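Local coordinates for pyridoxamine 5'-phosphate oxidase-related, FMN-binding protein (Mycobacterium smegmatis, PDB 6ECI), which binds flavin-adenine dinucleotide and, as an FAD-sequestering protein, probably shields mycobacteria from hypoxic and oxidative stress, at residues Ile24-Asp29 / His33-Asn38; Glu92-Glu97 / Trp114-Pro119. One frame throughout, in Å; residues are numbered along the deposited sequence.

Contact 1 (Ile24-Asp29 / His33-Asn38). With FAD (flavin-adenine dinucleotide), chain U.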
loop_
_atom_site.group_PDB
_atom_site.type_symbol
_atom_site.label_atom_id
_atom_site.label_comp_id
_atom_site.label_asym_id
_atom_site.label_seq_id
_atom_site.Cartn_x
_atom_site.Cartn_y
_atom_site.Cartn_z
ATOM N N ILE B 24 5.241 -2.247 2.564
ATOM C CA ILE B 24 6.610 -1.848 2.261
ATOM C C ILE B 24 6.726 -1.645 0.756
ATOM O O ILE B 24 6.291 -2.496 -0.030
ATOM C CB ILE B 24 7.613 -2.907 2.749
ATOM C CG1 ILE B 24 7.669 -2.946 4.275
ATOM C CG2 ILE B 24 8.998 -2.637 2.180
ATOM C CD1 ILE B 24 8.535 -1.872 4.891
ATOM N N VAL B 25 7.304 -0.519 0.349
ATOM C CA VAL B 25 7.523 -0.212 -1.061
ATOM C C VAL B 25 9.023 -0.086 -1.282
ATOM O O VAL B 25 9.678 0.763 -0.665
ATOM C CB VAL B 25 6.789 1.069 -1.492
ATOM C CG1 VAL B 25 7.149 1.440 -2.923
ATOM C CG2 VAL B 25 5.285 0.889 -1.352
ATOM N N THR B 26 9.566 -0.932 -2.153
ATOM C CA THR B 26 10.985 -0.935 -2.472
ATOM C C THR B 26 11.184 -0.556 -3.933
ATOM O O THR B 26 10.326 -0.816 -4.782
ATOM C CB THR B 26 11.617 -2.304 -2.194
ATOM O OG1 THR B 26 10.898 -3.321 -2.905
ATOM C CG2 THR B 26 11.581 -2.610 -0.705
ATOM N N THR B 27 12.330 0.056 -4.222
ATOM C CA THR B 27 12.589 0.645 -5.530
ATOM C C THR B 27 13.980 0.272 -6.017
ATOM O O THR B 27 14.961 0.430 -5.283
ATOM C CB THR B 27 12.447 2.167 -5.476
ATOM O OG1 THR B 27 11.157 2.504 -4.953
ATOM C CG2 THR B 27 12.604 2.764 -6.860
ATOM N N VAL B 28 14.059 -0.209 -7.258
ATOM C CA VAL B 28 15.319 -0.552 -7.913
ATOM C C VAL B 28 15.180 -0.204 -9.392
ATOM O O VAL B 28 14.449 -0.882 -10.124
ATOM C CB VAL B 28 15.689 -2.034 -7.749
ATOM C CG1 VAL B 28 16.796 -2.413 -8.720
ATOM C CG2 VAL B 28 16.122 -2.322 -6.330
ATOM N N ASP B 29 15.867 0.853 -9.827
ATOM C CA ASP B 29 16.029 1.194 -11.241
ATOM C C ASP B 29 14.679 1.279 -11.964
ATOM O O ASP B 29 14.324 0.440 -12.791
ATOM C CB ASP B 29 16.954 0.185 -11.932
ATOM C CG ASP B 29 18.423 0.526 -11.761
ATOM O OD1 ASP B 29 18.737 1.710 -11.513
ATOM O OD2 ASP B 29 19.264 -0.390 -11.876
ATOM N N HIS B 33 8.494 -2.390 -6.232
ATOM C CA HIS B 33 7.732 -3.518 -5.726
ATOM C C HIS B 33 7.064 -3.092 -4.428
ATOM O O HIS B 33 7.550 -2.200 -3.728
ATOM C CB HIS B 33 8.618 -4.749 -5.494
ATOM C CG HIS B 33 8.967 -5.488 -6.748
ATOM N ND1 HIS B 33 10.006 -5.108 -7.572
ATOM C CD2 HIS B 33 8.413 -6.583 -7.322
ATOM C CE1 HIS B 33 10.077 -5.938 -8.598
ATOM N NE2 HIS B 33 9.121 -6.841 -8.470
ATOM N N ILE B 34 5.934 -3.718 -4.116
ATOM C CA ILE B 34 5.193 -3.406 -2.902
ATOM C C ILE B 34 4.902 -4.701 -2.158
ATOM O O ILE B 34 4.554 -5.718 -2.769
ATOM C CB ILE B 34 3.900 -2.619 -3.209
ATOM C CG1 ILE B 34 3.141 -2.302 -1.918
ATOM C CG2 ILE B 34 3.030 -3.367 -4.195
ATOM C CD1 ILE B 34 2.056 -1.263 -2.089
ATOM N N PHE B 35 5.067 -4.666 -0.837
ATOM C CA PHE B 35 4.920 -5.844 0.015
ATOM C C PHE B 35 3.994 -5.522 1.180
ATOM O O PHE B 35 4.401 -4.821 2.124
ATOM C CB PHE B 35 6.274 -6.312 0.536
ATOM C CG PHE B 35 7.296 -6.540 -0.539
ATOM C CD1 PHE B 35 8.076 -5.496 -1.008
ATOM C CD2 PHE B 35 7.488 -7.806 -1.069
ATOM C CE1 PHE B 35 9.019 -5.708 -1.996
ATOM C CE2 PHE B 35 8.433 -8.023 -2.055
ATOM C CZ PHE B 35 9.197 -6.974 -2.519
ATOM N N PRO B 36 2.753 -6.000 1.157
ATOM C CA PRO B 36 1.894 -5.861 2.340
ATOM C C PRO B 36 2.498 -6.609 3.520
ATOM O O PRO B 36 2.950 -7.749 3.389
ATOM C CB PRO B 36 0.564 -6.479 1.892
ATOM C CG PRO B 36 0.599 -6.421 0.400
ATOM C CD PRO B 36 2.040 -6.608 0.024
ATOM N N ILE B 37 2.524 -5.954 4.677
ATOM C CA ILE B 37 3.115 -6.538 5.874
ATOM C C ILE B 37 2.215 -6.269 7.068
ATOM O O ILE B 37 1.598 -5.203 7.175
ATOM C CB ILE B 37 4.534 -5.994 6.150
ATOM C CG1 ILE B 37 4.525 -4.465 6.217
ATOM C CG2 ILE B 37 5.522 -6.497 5.111
ATOM C CD1 ILE B 37 5.657 -3.887 7.043
ATOM N N ASN B 38 2.139 -7.249 7.962
ATOM C CA ASN B 38 1.595 -7.040 9.293
ATOM C C ASN B 38 2.657 -6.349 10.140
ATOM O O ASN B 38 3.828 -6.735 10.110
ATOM C CB ASN B 38 1.178 -8.381 9.899
ATOM C CG ASN B 38 0.718 -8.266 11.337
ATOM O OD1 ASN B 38 0.965 -9.158 12.146
ATOM N ND2 ASN B 38 0.047 -7.168 11.663
HETATM P PA FAD U . 7.840 -13.469 -5.467
HETATM O O1A FAD U . 7.692 -14.899 -5.839
HETATM O O2A FAD U . 9.268 -12.914 -5.515
HETATM O O5B FAD U . 6.897 -12.538 -6.322
HETATM C C5B FAD U . 6.796 -12.676 -7.754
HETATM C C4B FAD U . 5.686 -11.773 -8.229
HETATM O O4B FAD U . 4.474 -12.093 -7.517
HETATM C C3B FAD U . 5.904 -10.288 -7.970
HETATM O O3B FAD U . 6.673 -9.690 -9.008
HETATM C C2B FAD U . 4.472 -9.745 -7.931
HETATM O O2B FAD U . 3.972 -9.377 -9.212
HETATM C C1B FAD U . 3.687 -10.926 -7.347
HETATM N N9A FAD U . 3.390 -10.770 -5.930
HETATM C C8A FAD U . 4.231 -11.009 -4.875
HETATM N N7A FAD U . 3.703 -10.763 -3.702
HETATM C C5A FAD U . 2.420 -10.321 -4.008
HETATM C C6A FAD U . 1.349 -9.902 -3.199
HETATM N N6A FAD U . 1.391 -9.855 -1.867
HETATM N N1A FAD U . 0.207 -9.530 -3.823
HETATM C C2A FAD U . 0.156 -9.581 -5.155
HETATM N N3A FAD U . 1.102 -9.956 -6.017
HETATM C C4A FAD U . 2.221 -10.321 -5.372
HETATM N N1 FAD U . 5.352 -11.285 4.267
HETATM C C2 FAD U . 6.180 -11.114 5.337
HETATM O O2 FAD U . 7.372 -11.434 5.288
HETATM N N3 FAD U . 5.680 -10.571 6.509
HETATM C C4 FAD U . 4.379 -10.163 6.726
HETATM O O4 FAD U . 4.054 -9.694 7.816
HETATM C C4X FAD U . 3.507 -10.349 5.581
HETATM N N5 FAD U . 2.257 -9.991 5.694
HETATM C C5X FAD U . 1.426 -10.167 4.597
HETATM C C6 FAD U . 0.089 -9.790 4.699
HETATM C C7 FAD U . -0.784 -9.946 3.628
HETATM C C7M FAD U . -2.223 -9.528 3.777
HETATM C C8 FAD U . -0.310 -10.489 2.422
HETATM C C8M FAD U . -1.232 -10.676 1.246
HETATM C C9 FAD U . 1.024 -10.869 2.316
HETATM C C9A FAD U . 1.891 -10.710 3.391
HETATM N N10 FAD U . 3.249 -11.081 3.314
HETATM C C10 FAD U . 4.087 -10.915 4.391
HETATM C "C1'" FAD U . 3.800 -11.654 2.080
HETATM C "C2'" FAD U . 4.686 -10.677 1.317
HETATM O "O2'" FAD U . 3.891 -9.854 0.463
HETATM C "C3'" FAD U . 5.700 -11.463 0.485
HETATM O "O3'" FAD U . 7.026 -11.106 0.858
HETATM C "C4'" FAD U . 5.524 -11.252 -1.014
HETATM O "O4'" FAD U . 4.381 -12.005 -1.414
HETATM C "C5'" FAD U . 6.757 -11.618 -1.817
HETATM O "O5'" FAD U . 7.096 -12.996 -1.558
HETATM P P FAD U . 7.776 -13.896 -2.660
HETATM O O1P FAD U . 7.193 -15.311 -2.591
HETATM O O2P FAD U . 9.252 -13.830 -2.581
HETATM O O3P FAD U . 7.272 -13.227 -4.007
#

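Contact 2 (Glu92-Glu97 / Trp114-Pro119)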
loop_
_atom_site.group_PDB
_atom_site.type_symbol
_atom_site.label_atom_id
_atom_site.label_comp_id
_atom_site.label_asym_id
_atom_site.label_seq_id
_atom_site.Cartn_x
_atom_site.Cartn_y
_atom_site.Cartn_z
ATOM N N GLU B 92 20.105 -7.805 21.945
ATOM C CA GLU B 92 19.303 -8.408 23.007
ATOM C C GLU B 92 18.235 -7.451 23.522
ATOM O O GLU B 92 17.112 -7.870 23.827
ATOM C CB GLU B 92 20.213 -8.880 24.143
ATOM C CG GLU B 92 21.497 -9.523 23.641
ATOM C CD GLU B 92 22.744 -8.750 24.029
ATOM O OE1 GLU B 92 22.848 -7.556 23.675
ATOM O OE2 GLU B 92 23.635 -9.355 24.660
ATOM N N ALA B 93 18.559 -6.161 23.627
ATOM C CA ALA B 93 17.541 -5.183 24.000
ATOM C C ALA B 93 16.502 -5.039 22.896
ATOM O O ALA B 93 15.294 -5.102 23.152
ATOM C CB ALA B 93 18.191 -3.836 24.314
ATOM N N ASP B 94 16.960 -4.850 21.654
ATOM C CA ASP B 94 16.047 -4.767 20.517
ATOM C C ASP B 94 15.210 -6.034 20.389
ATOM O O ASP B 94 13.998 -5.965 20.151
ATOM C CB ASP B 94 16.843 -4.512 19.234
ATOM C CG ASP B 94 15.974 -4.022 18.085
ATOM O OD1 ASP B 94 14.736 -3.985 18.232
ATOM O OD2 ASP B 94 16.534 -3.682 17.022
ATOM N N LEU B 95 15.839 -7.200 20.554
ATOM C CA LEU B 95 15.112 -8.461 20.442
ATOM C C LEU B 95 14.044 -8.578 21.520
ATOM O O LEU B 95 12.922 -9.017 21.245
ATOM C CB LEU B 95 16.087 -9.637 20.525
ATOM C CG LEU B 95 15.638 -10.991 19.975
ATOM C CD1 LEU B 95 15.432 -10.918 18.472
ATOM C CD2 LEU B 95 16.652 -12.068 20.330
ATOM N N ALA B 96 14.373 -8.185 22.753
ATOM C CA ALA B 96 13.403 -8.281 23.838
ATOM C C ALA B 96 12.212 -7.361 23.599
ATOM O O ALA B 96 11.074 -7.710 23.933
ATOM C CB ALA B 96 14.074 -7.958 25.172
ATOM N N GLU B 97 12.453 -6.185 23.017
ATOM C CA GLU B 97 11.350 -5.277 22.722
ATOM C C GLU B 97 10.476 -5.815 21.594
ATOM O O GLU B 97 9.251 -5.652 21.619
ATOM C CB GLU B 97 11.890 -3.889 22.376
ATOM C CG GLU B 97 10.820 -2.869 22.008
ATOM C CD GLU B 97 9.923 -2.504 23.178
ATOM O OE1 GLU B 97 10.311 -2.765 24.335
ATOM O OE2 GLU B 97 8.828 -1.953 22.939
ATOM N N TRP B 114 13.114 -10.530 12.727
ATOM C CA TRP B 114 12.539 -9.236 13.056
ATOM C C TRP B 114 13.231 -8.136 12.264
ATOM O O TRP B 114 14.462 -8.085 12.199
ATOM C CB TRP B 114 12.665 -8.956 14.551
ATOM C CG TRP B 114 11.979 -9.951 15.431
ATOM C CD1 TRP B 114 12.545 -11.028 16.050
ATOM C CD2 TRP B 114 10.596 -9.958 15.798
ATOM N NE1 TRP B 114 11.598 -11.706 16.779
ATOM C CE2 TRP B 114 10.392 -11.070 16.640
ATOM C CE3 TRP B 114 9.510 -9.133 15.494
ATOM C CZ2 TRP B 114 9.146 -11.378 17.179
ATOM C CZ3 TRP B 114 8.273 -9.441 16.031
ATOM C CH2 TRP B 114 8.101 -10.553 16.865
ATOM N N VAL B 115 12.436 -7.254 11.667
ATOM C CA VAL B 115 12.938 -6.109 10.920
ATOM C C VAL B 115 12.220 -4.864 11.419
ATOM O O VAL B 115 11.031 -4.915 11.757
ATOM C CB VAL B 115 12.732 -6.288 9.399
ATOM C CG1 VAL B 115 13.396 -5.156 8.626
ATOM C CG2 VAL B 115 13.261 -7.636 8.939
ATOM N N ARG B 116 12.943 -3.749 11.479
ATOM C CA ARG B 116 12.370 -2.456 11.828
ATOM C C ARG B 116 12.670 -1.456 10.724
ATOM O O ARG B 116 13.783 -1.421 10.192
ATOM C CB ARG B 116 12.926 -1.915 13.148
ATOM C CG ARG B 116 12.463 -2.634 14.398
ATOM C CD ARG B 116 12.957 -1.898 15.636
ATOM N NE ARG B 116 12.942 -2.737 16.830
ATOM C CZ ARG B 116 11.896 -2.877 17.640
ATOM N NH1 ARG B 116 10.762 -2.232 17.390
ATOM N NH2 ARG B 116 11.985 -3.664 18.702
ATOM N N VAL B 117 11.676 -0.645 10.382
ATOM C CA VAL B 117 11.883 0.490 9.493
ATOM C C VAL B 117 12.259 1.676 10.372
ATOM O O VAL B 117 11.407 2.244 11.059
ATOM C CB VAL B 117 10.641 0.788 8.647
ATOM C CG1 VAL B 117 10.887 1.999 7.760
ATOM C CG2 VAL B 117 10.277 -0.416 7.804
ATOM N N LEU B 118 13.542 2.029 10.378
ATOM C CA LEU B 118 14.001 3.171 11.157
ATOM C C LEU B 118 13.713 4.441 10.368
ATOM O O LEU B 118 14.293 4.652 9.295
ATOM C CB LEU B 118 15.489 3.048 11.483
ATOM C CG LEU B 118 15.903 1.753 12.186
ATOM C CD1 LEU B 118 17.340 1.846 12.670
ATOM C CD2 LEU B 118 14.962 1.426 13.339
ATOM N N PRO B 119 12.836 5.309 10.863
ATOM C CA PRO B 119 12.345 6.407 10.028
ATOM C C PRO B 119 13.386 7.495 9.829
ATOM O O PRO B 119 14.091 7.893 10.759
ATOM C CB PRO B 119 11.138 6.932 10.814
ATOM C CG PRO B 119 11.477 6.632 12.225
ATOM C CD PRO B 119 12.256 5.339 12.215
#

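Contact 1 (Ile24-Asp29 / His33-Asn38)
Phe35 lies across from Ile24 in an antiparallel hairpin, and its side chain bridges the partner strand and the bound FAD. Its CB faces the CB of Ile24 at 4.3 Å. With CG anti to the carbonyl carbon (chi1 -53°), the ring reaches back along the strand toward Thr26. CD1 passes the carbonyl oxygen of Ile24, and CE1 comes 3.2 Å from Thr26 OG1, which sits at the ring edge, in its plane. On the other flank CD2 lies 3.8 Å from O3' of the FAD ribityl chain, and CE2 nears C5'. CZ, at the tip, again has Thr26 OG1 nearest. Backbone bonds set the register that brings Phe35 opposite Ile24: Phe35 N donates to Ile24 O (2.6 Å), and Ile24 N returns a bond to Phe35 O. Thr26 and His33 form the next hydrogen-bonded pair, with His33 N to Thr26 O at 2.8 Å. Beyond Phe35, Ile37 sends CD1 against CG1 of Ile24 (3.5 Å), while Asn38 N bonds to flavin O4 (3.1 Å). On the opposite face Val25 CG2 packs on Ile34 CG1 at 3.9 Å, in the non-hydrogen-bonded pair between. Strand 64-72 flanks strand 21-28 on its other side, with Val25 bonded through its backbone to Leu66. Helix 55-60 packs over the face of Thr26, His33 and Phe35, whereas Val25 and Ile34 meet the second subunit.

Contact 2 (Glu92-Glu97 / Trp114-Pro119)
Asp94 and Arg116 carry the polar part of this contact between a helix and a strand that run almost perpendicular (94°). The salt bridge is side-on and converges on a single oxygen: Asp94 OD1 accepts from Arg116 NE at 2.6 Å through its syn lone pair, and from NH2 at 2.8 Å nearly in line with its own C-O bond. Carboxylate and guanidinium planes are 21° apart, and OD1 lies close to the guanidinium plane. An arginine chain extended from CG to NE spans the gap from the strand. NH2 also makes a weak bond to the backbone O of Asp94 (3.4 Å), while NH1 is held by Gln42 and Thr45, which should restrict rotation of the head group. Van der Waals contacts flank the ion pair. The Glu97 side chain crosses that of Arg116 at about a right angle, its CG 3.6 Å from Arg116 NH2; its carboxylate stays farther off, OE2 being 5.6 Å from NH2. Leu95 CD1 meets CD1 of the Trp114 indole at 3.8 Å, the two side chains again nearly at right angles. The indole also packs on Arg49, an FAD-binding residue, and lies behind the pocket, about 9 Å from a bound FAD at the nearest atoms. This is helix-on-sheet packing at the surface of the antiparallel beta-barrel core typical of the FMN-binding split-barrel fold.

From the N terminus, strand 21-28 turns at Asp29 and the next residue and comes straight back as strand 31-41, so contact 1 closes a short hairpin. The chain then adds strand 46-49, helix 55-60 and strands 64-72 and 77-88 before helix 92-99. Contact 2 closes a longer, largely irregular loop between that helix and strand 114-119. The two closures follow in series, neither nested nor crossed, with centres 19 Å apart. They join through the sheet: strand 46-49 lies between strands 31-41 and 114-119, and Ile24 CD1 packs on Val117 CG2 at 3.7 Å. Contact 1 lines the FAD site beside the second subunit; contact 2 fastens an outer helix.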